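Local coordinates for PROTEIN (hypothetical protein EF0366) (Enterococcus faecalis, PDB 1VPY) that is of unknown function but folds as a TIM barrel of the DUF72 family, at residues V45-A50 with A61-A66; T99-S104 with F115-Q120; H206-A211 with T231-D236; V253-N258 with E265-M270. All blocks are in the same frame, centred on the assembly; numbering follows the deposited sequence.

Contact 1. Residues V45-A50 with A61-A66; sequences VEMDTA and AEWVKA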
loop_
_atom_site.group_PDB
_atom_site.type_symbol
_atom_site.label_atom_id
_atom_site.label_comp_id
_atom_site.label_asym_id
_atom_site.label_seq_id
_atom_site.Cartn_x
_atom_site.Cartn_y
_atom_site.Cartn_z
ATOM N N VAL A 45 3.314 5.631 -7.790
ATOM C CA VAL A 45 3.784 4.288 -8.062
ATOM C C VAL A 45 3.943 3.532 -6.749
ATOM O O VAL A 45 4.224 4.129 -5.714
ATOM C CB VAL A 45 5.113 4.293 -8.847
ATOM C CG1 VAL A 45 6.293 4.533 -7.927
ATOM C CG2 VAL A 45 5.293 2.989 -9.618
ATOM N N GLU A 46 3.730 2.224 -6.789
ATOM C CA GLU A 46 4.143 1.377 -5.688
ATOM C C GLU A 46 5.356 0.591 -6.122
ATOM O O GLU A 46 5.338 -0.074 -7.156
ATOM C CB GLU A 46 3.044 0.423 -5.251
ATOM C CG GLU A 46 3.477 -0.471 -4.095
ATOM C CD GLU A 46 2.437 -1.499 -3.734
ATOM O OE1 GLU A 46 1.256 -1.135 -3.599
ATOM O OE2 GLU A 46 2.796 -2.678 -3.587
HETATM N N MSE A 47 6.415 0.679 -5.330
HETATM C CA MSE A 47 7.618 -0.072 -5.606
HETATM C C MSE A 47 7.789 -1.165 -4.576
HETATM O O MSE A 47 7.823 -0.899 -3.371
HETATM C CB MSE A 47 8.818 0.852 -5.642
HETATM C CG MSE A 47 8.735 1.843 -6.779
HETATM SE SE MSE A 47 10.402 2.801 -7.040
HETATM C CE MSE A 47 11.582 1.306 -7.699
ATOM N N ASP A 48 7.877 -2.396 -5.076
ATOM C CA ASP A 48 7.991 -3.581 -4.243
ATOM C C ASP A 48 9.431 -4.053 -4.098
ATOM O O ASP A 48 9.724 -4.929 -3.300
ATOM C CB ASP A 48 7.127 -4.691 -4.825
ATOM C CG ASP A 48 5.643 -4.416 -4.667
ATOM O OD1 ASP A 48 5.267 -3.411 -4.025
ATOM O OD2 ASP A 48 4.842 -5.215 -5.186
ATOM N N THR A 49 10.321 -3.438 -4.869
ATOM C CA THR A 49 11.733 -3.809 -4.942
ATOM C C THR A 49 12.431 -4.010 -3.585
ATOM O O THR A 49 13.214 -4.943 -3.429
ATOM C CB THR A 49 12.503 -2.798 -5.841
ATOM O OG1 THR A 49 13.909 -3.038 -5.765
ATOM C CG2 THR A 49 12.219 -1.377 -5.417
ATOM N N ALA A 50 12.130 -3.150 -2.612
ATOM C CA ALA A 50 12.783 -3.189 -1.296
ATOM C C ALA A 50 12.215 -4.263 -0.366
ATOM O O ALA A 50 12.782 -4.550 0.689
ATOM C CB ALA A 50 12.737 -1.819 -0.628
ATOM N N ALA A 61 18.084 7.518 -3.842
ATOM C CA ALA A 61 18.390 8.901 -4.214
ATOM C C ALA A 61 18.097 9.192 -5.685
ATOM O O ALA A 61 17.514 10.233 -6.006
ATOM C CB ALA A 61 19.838 9.241 -3.877
ATOM N N GLU A 62 18.492 8.272 -6.569
ATOM C CA GLU A 62 18.255 8.432 -8.010
ATOM C C GLU A 62 16.784 8.299 -8.362
ATOM O O GLU A 62 16.285 9.056 -9.205
ATOM C CB GLU A 62 19.089 7.454 -8.840
ATOM C CG GLU A 62 20.538 7.901 -9.051
ATOM C CD GLU A 62 20.683 9.126 -9.955
ATOM O OE1 GLU A 62 19.819 9.334 -10.840
ATOM O OE2 GLU A 62 21.670 9.875 -9.786
ATOM N N TRP A 63 16.096 7.350 -7.716
ATOM C CA TRP A 63 14.654 7.189 -7.890
ATOM C C TRP A 63 13.967 8.512 -7.617
ATOM O O TRP A 63 13.111 8.943 -8.393
ATOM C CB TRP A 63 14.061 6.111 -6.962
ATOM C CG TRP A 63 14.549 4.703 -7.205
ATOM C CD1 TRP A 63 15.142 4.216 -8.337
ATOM C CD2 TRP A 63 14.460 3.599 -6.294
ATOM N NE1 TRP A 63 15.448 2.883 -8.180
ATOM C CE2 TRP A 63 15.037 2.478 -6.937
ATOM C CE3 TRP A 63 13.957 3.450 -4.995
ATOM C CZ2 TRP A 63 15.119 1.220 -6.324
ATOM C CZ3 TRP A 63 14.049 2.211 -4.387
ATOM C CH2 TRP A 63 14.626 1.107 -5.054
ATOM N N VAL A 64 14.358 9.148 -6.513
ATOM C CA VAL A 64 13.823 10.444 -6.115
ATOM C C VAL A 64 14.061 11.501 -7.198
ATOM O O VAL A 64 13.119 12.178 -7.615
ATOM C CB VAL A 64 14.386 10.891 -4.743
ATOM C CG1 VAL A 64 14.126 12.367 -4.486
ATOM C CG2 VAL A 64 13.774 10.048 -3.636
ATOM N N LYS A 65 15.302 11.609 -7.671
ATOM C CA LYS A 65 15.672 12.591 -8.694
ATOM C C LYS A 65 14.955 12.390 -10.044
ATOM O O LYS A 65 14.770 13.347 -10.806
ATOM C CB LYS A 65 17.193 12.594 -8.901
ATOM C CG LYS A 65 17.996 13.028 -7.679
ATOM N N ALA A 66 14.539 11.153 -10.318
ATOM C CA ALA A 66 14.021 10.761 -11.636
ATOM C C ALA A 66 12.553 11.110 -11.876
ATOM O O ALA A 66 12.058 10.996 -13.004
ATOM C CB ALA A 66 14.236 9.276 -11.859
#
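A Met-aromatic contact between M47 and W63 joins strand 44-47 to helix 57-65, in the layer between the barrel wall and its surrounding helices. M47, built as selenomethionine, lies buried and points outward from the strand. Its CE sits over the six-membered ring of W63, 3.7 Å from the ring centroid and 12° off the normal, a CH-pi contact. SE follows over the face at 4.4 Å from that centroid. The chain runs nearly straight as far as SE and then turns at chi3 (68°), which carries the methyl over the middle of the ring. The T49 side chain meets that of W63 from the opposite direction, its CG2 3.5 Å from W63 CH2 and oblique to the ring. A long, flat indole suits the site because the backbones are far apart, with M47 CA and W63 CA separated by 10.4 Å, and the unbranched chain of methionine can lay its methyl on the face. L35 of helix 35-41 also touches W63, while F21 and F73 pack on M47. Apolar packing of a strand against a helix on the way to the next strand is characteristic of the beta-alpha units of the TIM barrel.

Contact 2. Residues T99-S104 with F115-Q120; sequences TAFLES and FAFLVQ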
loop_
_atom_site.group_PDB
_atom_site.type_symbol
_atom_site.label_atom_id
_atom_site.label_comp_id
_atom_site.label_asym_id
_atom_site.label_seq_id
_atom_site.Cartn_x
_atom_site.Cartn_y
_atom_site.Cartn_z
ATOM N N THR A 99 17.173 0.175 11.223
ATOM C CA THR A 99 18.182 1.197 10.916
ATOM C C THR A 99 18.637 1.148 9.457
ATOM O O THR A 99 18.812 2.189 8.827
ATOM C CB THR A 99 19.438 1.062 11.812
ATOM O OG1 THR A 99 19.047 0.762 13.153
ATOM C CG2 THR A 99 20.265 2.351 11.797
ATOM N N ALA A 100 18.844 -0.061 8.936
ATOM C CA ALA A 100 19.271 -0.247 7.552
ATOM C C ALA A 100 18.205 0.249 6.583
ATOM O O ALA A 100 18.512 0.950 5.614
ATOM C CB ALA A 100 19.601 -1.705 7.285
ATOM N N PHE A 101 16.952 -0.104 6.864
ATOM C CA PHE A 101 15.826 0.332 6.048
ATOM C C PHE A 101 15.685 1.853 6.058
ATOM O O PHE A 101 15.645 2.480 4.995
ATOM C CB PHE A 101 14.520 -0.349 6.490
ATOM C CG PHE A 101 13.340 -0.020 5.613
ATOM C CD1 PHE A 101 13.150 -0.678 4.402
ATOM C CD2 PHE A 101 12.419 0.952 5.999
ATOM C CE1 PHE A 101 12.062 -0.369 3.584
ATOM C CE2 PHE A 101 11.331 1.270 5.188
ATOM C CZ PHE A 101 11.151 0.606 3.979
ATOM N N LEU A 102 15.632 2.440 7.253
ATOM C CA LEU A 102 15.449 3.884 7.400
ATOM C C LEU A 102 16.649 4.686 6.902
ATOM O O LEU A 102 16.495 5.841 6.485
ATOM C CB LEU A 102 15.137 4.252 8.852
ATOM C CG LEU A 102 13.812 3.792 9.465
ATOM C CD1 LEU A 102 13.750 4.213 10.917
ATOM C CD2 LEU A 102 12.609 4.340 8.704
ATOM N N GLU A 103 17.835 4.075 6.954
ATOM C CA GLU A 103 19.059 4.701 6.445
ATOM C C GLU A 103 19.050 4.748 4.918
ATOM O O GLU A 103 19.451 5.747 4.319
ATOM C CB GLU A 103 20.323 3.989 6.961
ATOM N N SER A 104 18.582 3.670 4.293
ATOM C CA SER A 104 18.506 3.606 2.838
ATOM C C SER A 104 17.348 4.441 2.316
ATOM O O SER A 104 17.422 4.987 1.219
ATOM C CB SER A 104 18.374 2.163 2.358
ATOM O OG SER A 104 17.020 1.770 2.250
ATOM N N PHE A 115 4.523 8.855 -0.275
ATOM C CA PHE A 115 3.113 8.754 0.043
ATOM C C PHE A 115 2.936 7.957 1.354
ATOM O O PHE A 115 2.330 8.450 2.307
ATOM C CB PHE A 115 2.324 8.148 -1.118
ATOM C CG PHE A 115 0.842 8.191 -0.922
ATOM C CD1 PHE A 115 0.128 9.345 -1.188
ATOM C CD2 PHE A 115 0.157 7.073 -0.466
ATOM C CE1 PHE A 115 -1.251 9.391 -1.007
ATOM C CE2 PHE A 115 -1.224 7.109 -0.283
ATOM C CZ PHE A 115 -1.924 8.280 -0.557
ATOM N N ALA A 116 3.492 6.751 1.409
ATOM C CA ALA A 116 3.473 5.952 2.632
ATOM C C ALA A 116 4.401 4.750 2.515
ATOM O O ALA A 116 4.688 4.300 1.404
ATOM C CB ALA A 116 2.054 5.493 2.948
ATOM N N PHE A 117 4.890 4.253 3.650
ATOM C CA PHE A 117 5.482 2.916 3.687
ATOM C C PHE A 117 4.364 1.893 3.803
ATOM O O PHE A 117 3.521 1.998 4.699
ATOM C CB PHE A 117 6.456 2.753 4.858
ATOM C CG PHE A 117 7.728 3.521 4.691
ATOM C CD1 PHE A 117 8.607 3.219 3.656
ATOM C CD2 PHE A 117 8.050 4.547 5.563
ATOM C CE1 PHE A 117 9.785 3.935 3.491
ATOM C CE2 PHE A 117 9.227 5.275 5.408
ATOM C CZ PHE A 117 10.095 4.971 4.371
ATOM N N LEU A 118 4.333 0.925 2.891
ATOM C CA LEU A 118 3.324 -0.128 2.966
ATOM C C LEU A 118 3.875 -1.309 3.734
ATOM O O LEU A 118 4.850 -1.924 3.328
ATOM C CB LEU A 118 2.811 -0.554 1.579
ATOM C CG LEU A 118 2.015 -1.866 1.499
ATOM C CD1 LEU A 118 0.653 -1.804 2.206
ATOM C CD2 LEU A 118 1.856 -2.295 0.058
ATOM N N VAL A 119 3.257 -1.594 4.871
ATOM C CA VAL A 119 3.584 -2.784 5.644
ATOM C C VAL A 119 2.423 -3.750 5.428
ATOM O O VAL A 119 1.328 -3.557 5.965
ATOM C CB VAL A 119 3.781 -2.463 7.145
ATOM C CG1 VAL A 119 4.270 -3.685 7.901
ATOM C CG2 VAL A 119 4.756 -1.305 7.333
ATOM N N GLN A 120 2.673 -4.776 4.618
ATOM C CA GLN A 120 1.639 -5.702 4.178
ATOM C C GLN A 120 1.861 -7.094 4.791
ATOM O O GLN A 120 2.871 -7.742 4.506
ATOM C CB GLN A 120 1.640 -5.738 2.644
ATOM C CG GLN A 120 0.617 -6.662 2.004
ATOM C CD GLN A 120 1.160 -8.052 1.794
ATOM O OE1 GLN A 120 2.150 -8.250 1.080
ATOM N NE2 GLN A 120 0.522 -9.030 2.419
#
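Helix 94-104 passes outside strand 114-120 with about 10.9 Å between F101 CA and F117 CA, a gap that two aromatic side chains bridge. F101 points from the helix toward the strand and F117 from the strand toward the helix, and the two lie alongside each other, heading opposite ways, where their rings meet. The pair is an offset edge-to-face arrangement: the edge of F101 is turned to the face of F117, with centroids 5.2 Å apart and planes at 62°. The nearest approach is F101 CE2 to F117 CE1, at 3.5 Å, displaced from the middle of the F117 ring toward its rim. CZ of F101 shares the work, lying 3.7 Å from F117 CD1. On F101, CG stands opposite the backbone N (chi1 -175°), which sends the ring away from the helix and into the gap. Phenylalanine suits both places, since two of them together span the gap and neither brings a polar group into the buried interface. One turn along, the hydroxyl of S104 is spent within the helix, as OG donates to F101 O at 3.2 Å. Around the pair, M75 of strand 72-76 and I147 of strand 147-150 pack against F117 from the neighbouring strands, and the ring of F142 meets it as well. The next residue, L118, touches R204 and E150 within the barrel, while F117 faces the helical layer.

Contact 3. Residues H206-A211 with T231-D236; sequences HGRNAA and TQEIAD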
loop_
_atom_site.group_PDB
_atom_site.type_symbol
_atom_site.label_atom_id
_atom_site.label_comp_id
_atom_site.label_asym_id
_atom_site.label_seq_id
_atom_site.Cartn_x
_atom_site.Cartn_y
_atom_site.Cartn_z
ATOM N N HIS A 206 -6.286 -5.969 -5.926
ATOM C CA HIS A 206 -5.504 -7.150 -6.255
ATOM C C HIS A 206 -6.157 -8.005 -7.335
ATOM O O HIS A 206 -5.568 -8.991 -7.779
ATOM C CB HIS A 206 -5.290 -8.000 -4.999
ATOM C CG HIS A 206 -4.489 -7.315 -3.936
ATOM N ND1 HIS A 206 -3.141 -7.058 -4.070
ATOM C CD2 HIS A 206 -4.848 -6.823 -2.726
ATOM C CE1 HIS A 206 -2.702 -6.443 -2.986
ATOM N NE2 HIS A 206 -3.718 -6.287 -2.157
ATOM N N GLY A 207 -7.369 -7.632 -7.743
ATOM C CA GLY A 207 -8.173 -8.468 -8.627
ATOM C C GLY A 207 -8.894 -9.550 -7.846
ATOM O O GLY A 207 -8.653 -9.731 -6.655
ATOM N N ARG A 208 -9.766 -10.293 -8.513
ATOM C CA ARG A 208 -10.656 -11.200 -7.797
ATOM C C ARG A 208 -10.447 -12.683 -8.116
ATOM O O ARG A 208 -11.309 -13.518 -7.813
ATOM C CB ARG A 208 -12.111 -10.779 -8.012
ATOM C CG ARG A 208 -12.496 -9.597 -7.161
ATOM C CD ARG A 208 -13.689 -8.869 -7.714
ATOM N NE ARG A 208 -13.812 -7.550 -7.097
ATOM C CZ ARG A 208 -14.852 -6.739 -7.260
ATOM N NH1 ARG A 208 -15.879 -7.100 -8.022
ATOM N NH2 ARG A 208 -14.870 -5.563 -6.655
ATOM N N ASN A 209 -9.292 -12.997 -8.701
ATOM C CA ASN A 209 -8.925 -14.364 -9.052
ATOM C C ASN A 209 -8.319 -15.100 -7.847
ATOM O O ASN A 209 -7.196 -14.813 -7.424
ATOM C CB ASN A 209 -7.971 -14.348 -10.255
ATOM C CG ASN A 209 -7.786 -15.719 -10.893
ATOM O OD1 ASN A 209 -8.178 -16.746 -10.338
ATOM N ND2 ASN A 209 -7.177 -15.735 -12.071
ATOM N N ALA A 210 -9.081 -16.049 -7.309
ATOM C CA ALA A 210 -8.726 -16.784 -6.087
ATOM C C ALA A 210 -7.469 -17.665 -6.186
ATOM O O ALA A 210 -6.847 -17.967 -5.168
ATOM C CB ALA A 210 -9.922 -17.615 -5.610
ATOM N N ALA A 211 -7.102 -18.068 -7.403
ATOM C CA ALA A 211 -6.001 -19.018 -7.627
ATOM C C ALA A 211 -4.695 -18.646 -6.915
ATOM O O ALA A 211 -4.102 -17.594 -7.184
ATOM C CB ALA A 211 -5.760 -19.201 -9.111
ATOM N N THR A 231 -15.842 -3.138 -16.769
ATOM C CA THR A 231 -16.423 -1.801 -16.707
ATOM C C THR A 231 -17.279 -1.610 -15.448
ATOM O O THR A 231 -17.186 -0.572 -14.786
ATOM C CB THR A 231 -17.212 -1.488 -18.000
ATOM O OG1 THR A 231 -16.410 -1.843 -19.129
ATOM C CG2 THR A 231 -17.553 -0.001 -18.100
ATOM N N GLN A 232 -18.081 -2.619 -15.105
ATOM C CA GLN A 232 -18.910 -2.567 -13.901
ATOM C C GLN A 232 -18.085 -2.557 -12.615
ATOM O O GLN A 232 -18.411 -1.837 -11.669
ATOM C CB GLN A 232 -19.935 -3.707 -13.877
ATOM C CG GLN A 232 -20.964 -3.609 -12.746
ATOM C CD GLN A 232 -21.861 -2.384 -12.860
ATOM O OE1 GLN A 232 -21.713 -1.413 -12.114
ATOM N NE2 GLN A 232 -22.793 -2.424 -13.803
ATOM N N GLU A 233 -17.018 -3.345 -12.576
ATOM C CA GLU A 233 -16.149 -3.364 -11.403
ATOM C C GLU A 233 -15.421 -2.038 -11.223
ATOM O O GLU A 233 -15.374 -1.501 -10.108
ATOM C CB GLU A 233 -15.184 -4.542 -11.453
ATOM C CG GLU A 233 -15.901 -5.876 -11.316
ATOM C CD GLU A 233 -15.046 -7.067 -11.689
ATOM O OE1 GLU A 233 -14.143 -6.944 -12.553
ATOM O OE2 GLU A 233 -15.297 -8.143 -11.114
ATOM N N ILE A 234 -14.880 -1.495 -12.312
ATOM C CA ILE A 234 -14.244 -0.172 -12.257
ATOM C C ILE A 234 -15.245 0.888 -11.796
ATOM O O ILE A 234 -14.866 1.836 -11.115
ATOM C CB ILE A 234 -13.607 0.253 -13.612
ATOM C CG1 ILE A 234 -12.505 -0.723 -14.042
ATOM C CG2 ILE A 234 -13.066 1.681 -13.545
ATOM C CD1 ILE A 234 -11.327 -0.786 -13.112
ATOM N N ALA A 235 -16.517 0.714 -12.160
ATOM C CA ALA A 235 -17.568 1.634 -11.747
ATOM C C ALA A 235 -17.845 1.541 -10.248
ATOM O O ALA A 235 -17.978 2.570 -9.583
ATOM C CB ALA A 235 -18.845 1.390 -12.544
ATOM N N ASP A 236 -17.936 0.314 -9.727
ATOM C CA ASP A 236 -18.171 0.086 -8.301
ATOM C C ASP A 236 -17.019 0.661 -7.496
ATOM O O ASP A 236 -17.237 1.440 -6.564
ATOM C CB ASP A 236 -18.321 -1.405 -7.992
ATOM C CG ASP A 236 -19.584 -2.021 -8.597
ATOM O OD1 ASP A 236 -20.651 -1.371 -8.604
ATOM O OD2 ASP A 236 -19.506 -3.180 -9.062
#
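R208 reaches from the loop after strand 201-205 to E233 on helix 231-245. Its CB points toward the helix, and CG starts the chain on that course. From CG to NE the chain is extended, so the guanidinium is delivered well away from the loop. CD passes 3.8 Å from E233 OE2, and CZ is 4.1 Å from the same oxygen. NH1 makes the contact across the segments, a salt bridge of 3.3 Å to E233 OE2, and also lies 3.5 Å from E233 CG. The arginine and glutamate chains lie alongside, pointing opposite ways, with guanidinium and carboxylate planes 79° apart, so the groups do not pair side by side. The stronger polar partners lie outside this pair: R208 NH2 forms a salt bridge to D180 OD1, and E233 OE2 is hydrogen-bonded to the hydroxyl of Y227. Arginine suits the place because its branched tip can serve two acids at once. Glutamate, extended beyond CG, has the length to come out from the helix and meet it. D236 OD2, 5.4 Å from R208 NH1, may add to the negative potential nearby. The loop itself is tied down by a hydrogen bond between G207 N and Y229 OH. Loops that follow the strands of a TIM barrel lie at its C-terminal mouth, where enzymes of this fold carry their active sites; what this mouth does here is not known.

Contact 4. Residues V253-N258 with E265-M270; sequences VIFNNN and ENALQM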
loop_
_atom_site.group_PDB
_atom_site.type_symbol
_atom_site.label_atom_id
_atom_site.label_comp_id
_atom_site.label_asym_id
_atom_site.label_seq_id
_atom_site.Cartn_x
_atom_site.Cartn_y
_atom_site.Cartn_z
ATOM N N VAL A 253 -4.511 5.190 -4.996
ATOM C CA VAL A 253 -5.063 3.978 -5.572
ATOM C C VAL A 253 -3.991 3.195 -6.331
ATOM O O VAL A 253 -3.389 3.701 -7.287
ATOM C CB VAL A 253 -6.266 4.280 -6.493
ATOM C CG1 VAL A 253 -6.825 2.996 -7.073
ATOM C CG2 VAL A 253 -7.359 5.044 -5.729
ATOM N N ILE A 254 -3.759 1.961 -5.881
ATOM C CA ILE A 254 -2.790 1.082 -6.519
ATOM C C ILE A 254 -3.487 -0.123 -7.138
ATOM O O ILE A 254 -4.114 -0.930 -6.437
ATOM C CB ILE A 254 -1.692 0.612 -5.522
ATOM C CG1 ILE A 254 -0.846 1.800 -5.024
ATOM C CG2 ILE A 254 -0.828 -0.488 -6.124
ATOM C CD1 ILE A 254 -0.274 2.713 -6.096
ATOM N N PHE A 255 -3.383 -0.229 -8.460
ATOM C CA PHE A 255 -3.815 -1.430 -9.155
ATOM C C PHE A 255 -2.668 -2.434 -9.129
ATOM O O PHE A 255 -1.603 -2.198 -9.704
ATOM C CB PHE A 255 -4.238 -1.107 -10.592
ATOM C CG PHE A 255 -5.565 -0.402 -10.695
ATOM C CD1 PHE A 255 -5.648 0.983 -10.557
ATOM C CD2 PHE A 255 -6.732 -1.124 -10.922
ATOM C CE1 PHE A 255 -6.889 1.638 -10.643
ATOM C CE2 PHE A 255 -7.969 -0.485 -11.023
ATOM C CZ PHE A 255 -8.051 0.896 -10.879
ATOM N N ASN A 256 -2.883 -3.543 -8.428
ATOM C CA ASN A 256 -1.856 -4.556 -8.248
ATOM C C ASN A 256 -2.319 -5.900 -8.828
ATOM O O ASN A 256 -1.746 -6.957 -8.556
ATOM C CB ASN A 256 -1.510 -4.657 -6.756
ATOM C CG ASN A 256 -0.370 -5.616 -6.473
ATOM O OD1 ASN A 256 0.635 -5.646 -7.187
ATOM N ND2 ASN A 256 -0.521 -6.406 -5.421
ATOM N N ASN A 257 -3.372 -5.849 -9.638
ATOM C CA ASN A 257 -3.882 -7.044 -10.296
ATOM C C ASN A 257 -2.945 -7.413 -11.430
ATOM O O ASN A 257 -2.233 -6.552 -11.957
ATOM C CB ASN A 257 -5.312 -6.827 -10.801
ATOM C CG ASN A 257 -5.443 -5.599 -11.679
ATOM O OD1 ASN A 257 -4.969 -4.512 -11.333
ATOM N ND2 ASN A 257 -6.087 -5.764 -12.824
ATOM N N ASN A 258 -2.947 -8.684 -11.816
ATOM C CA ASN A 258 -1.865 -9.191 -12.640
ATOM C C ASN A 258 -1.896 -8.936 -14.133
ATOM O O ASN A 258 -2.954 -8.815 -14.760
ATOM C CB ASN A 258 -1.537 -10.647 -12.325
ATOM C CG ASN A 258 -0.589 -10.775 -11.164
ATOM O OD1 ASN A 258 0.057 -9.805 -10.763
ATOM N ND2 ASN A 258 -0.496 -11.974 -10.609
ATOM N N GLU A 265 -4.414 -0.679 -17.872
ATOM C CA GLU A 265 -5.658 -0.479 -18.607
ATOM C C GLU A 265 -6.746 -0.063 -17.617
ATOM O O GLU A 265 -7.404 0.963 -17.804
ATOM C CB GLU A 265 -6.055 -1.750 -19.371
ATOM C CG GLU A 265 -7.264 -1.604 -20.304
ATOM C CD GLU A 265 -6.920 -0.992 -21.665
ATOM O OE1 GLU A 265 -5.718 -0.768 -21.949
ATOM O OE2 GLU A 265 -7.860 -0.747 -22.463
ATOM N N ASN A 266 -6.898 -0.845 -16.551
ATOM C CA ASN A 266 -7.861 -0.544 -15.501
ATOM C C ASN A 266 -7.667 0.839 -14.861
ATOM O O ASN A 266 -8.644 1.559 -14.635
ATOM C CB ASN A 266 -7.851 -1.633 -14.424
ATOM C CG ASN A 266 -8.388 -2.967 -14.920
ATOM O OD1 ASN A 266 -8.174 -3.995 -14.279
ATOM N ND2 ASN A 266 -9.091 -2.962 -16.053
ATOM N N ALA A 267 -6.418 1.201 -14.568
ATOM C CA ALA A 267 -6.119 2.511 -13.989
ATOM C C ALA A 267 -6.472 3.650 -14.956
ATOM O O ALA A 267 -7.024 4.666 -14.548
ATOM C CB ALA A 267 -4.666 2.593 -13.551
ATOM N N LEU A 268 -6.175 3.461 -16.237
ATOM C CA LEU A 268 -6.544 4.433 -17.269
ATOM C C LEU A 268 -8.059 4.532 -17.435
ATOM O O LEU A 268 -8.568 5.585 -17.809
ATOM C CB LEU A 268 -5.858 4.109 -18.601
ATOM C CG LEU A 268 -4.458 4.681 -18.913
ATOM C CD1 LEU A 268 -3.469 4.801 -17.706
ATOM C CD2 LEU A 268 -3.815 3.892 -20.066
ATOM N N GLN A 269 -8.773 3.444 -17.137
ATOM C CA GLN A 269 -10.242 3.453 -17.133
ATOM C C GLN A 269 -10.789 4.311 -15.999
ATOM O O GLN A 269 -11.596 5.210 -16.238
ATOM C CB GLN A 269 -10.819 2.034 -17.047
ATOM C CG GLN A 269 -10.896 1.303 -18.384
ATOM C CD GLN A 269 -11.130 -0.194 -18.226
ATOM O OE1 GLN A 269 -10.274 -1.014 -18.586
ATOM N NE2 GLN A 269 -12.292 -0.556 -17.679
HETATM N N MSE A 270 -10.340 4.025 -14.775
HETATM C CA MSE A 270 -10.734 4.773 -13.588
HETATM C C MSE A 270 -10.522 6.270 -13.756
HETATM O O MSE A 270 -11.428 7.071 -13.528
HETATM C CB MSE A 270 -9.949 4.287 -12.382
HETATM C CG MSE A 270 -10.770 3.481 -11.385
HETATM SE SE MSE A 270 -10.154 3.732 -9.524
HETATM C CE MSE A 270 -9.704 5.606 -9.647
#
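F255, the last residue of strand 250-255, presents one ring face to the backbone of helix 260-273 and an edge to M270. Strand and helix segments run roughly antiparallel, at 146° with axes 9.0 Å apart. The nitrogen of A267 stands 3.9 Å above the F255 ring, over its centre, and the backbone carbon of N266 covers the same face nearer the rim. A267 CB comes to 3.5 Å from F255 CD1, and N266 CB to 3.6 Å from F255 CE2. Alanine suits this spot because its small side chain allows the phenyl ring right up to the helix backbone. M270, a selenomethionine, bends at chi2 and chi3, which brings SE to the ring edge, 3.8 Å from F255 CZ and 75° off the normal, a Met-aromatic contact. The same selenium touches V253 CG1 at 4.2 Å. At the polar end the amides of N257 and N266 are almost parallel, with planes 6° apart, and N257 ND2 gives N266 OD1 a weak hydrogen bond of 3.1 Å. Stronger partners come from the loop before helix 231-245, where N257 ND2 reaches Y227 O and N266 OD1 receives Y229 N. The chemistry thus falls into two zones, an apolar one by the barrel wall and an amide cluster at its mouth. Asparagine suits the latter, since each amide here pairs with a loop backbone group without bringing in a formal charge.

Overall arrangement
All four contacts belong to one closed eight-stranded barrel. Contacts 1 and 2, with centres 12 Å apart, bind helices to strands separated by strand 72-76 and meet through the interior, where E46 OE2 lies 3.8 Å from L118 CD2. Contacts 3 and 4, 10 Å apart between centres, share the C-terminal mouth: H206 ND1 is 3.0 Å from N256 ND2, and I234 packs on M270. Contact 2 lies across the chain's centre from both, 29 Å from contact 3 and 24 Å from contact 4, centre to centre. Bound zinc lies about 5 Å from the N266 side chain and about 9 Å from that of E233, but no residue of the contacts is among the ligands seen, and no role is established.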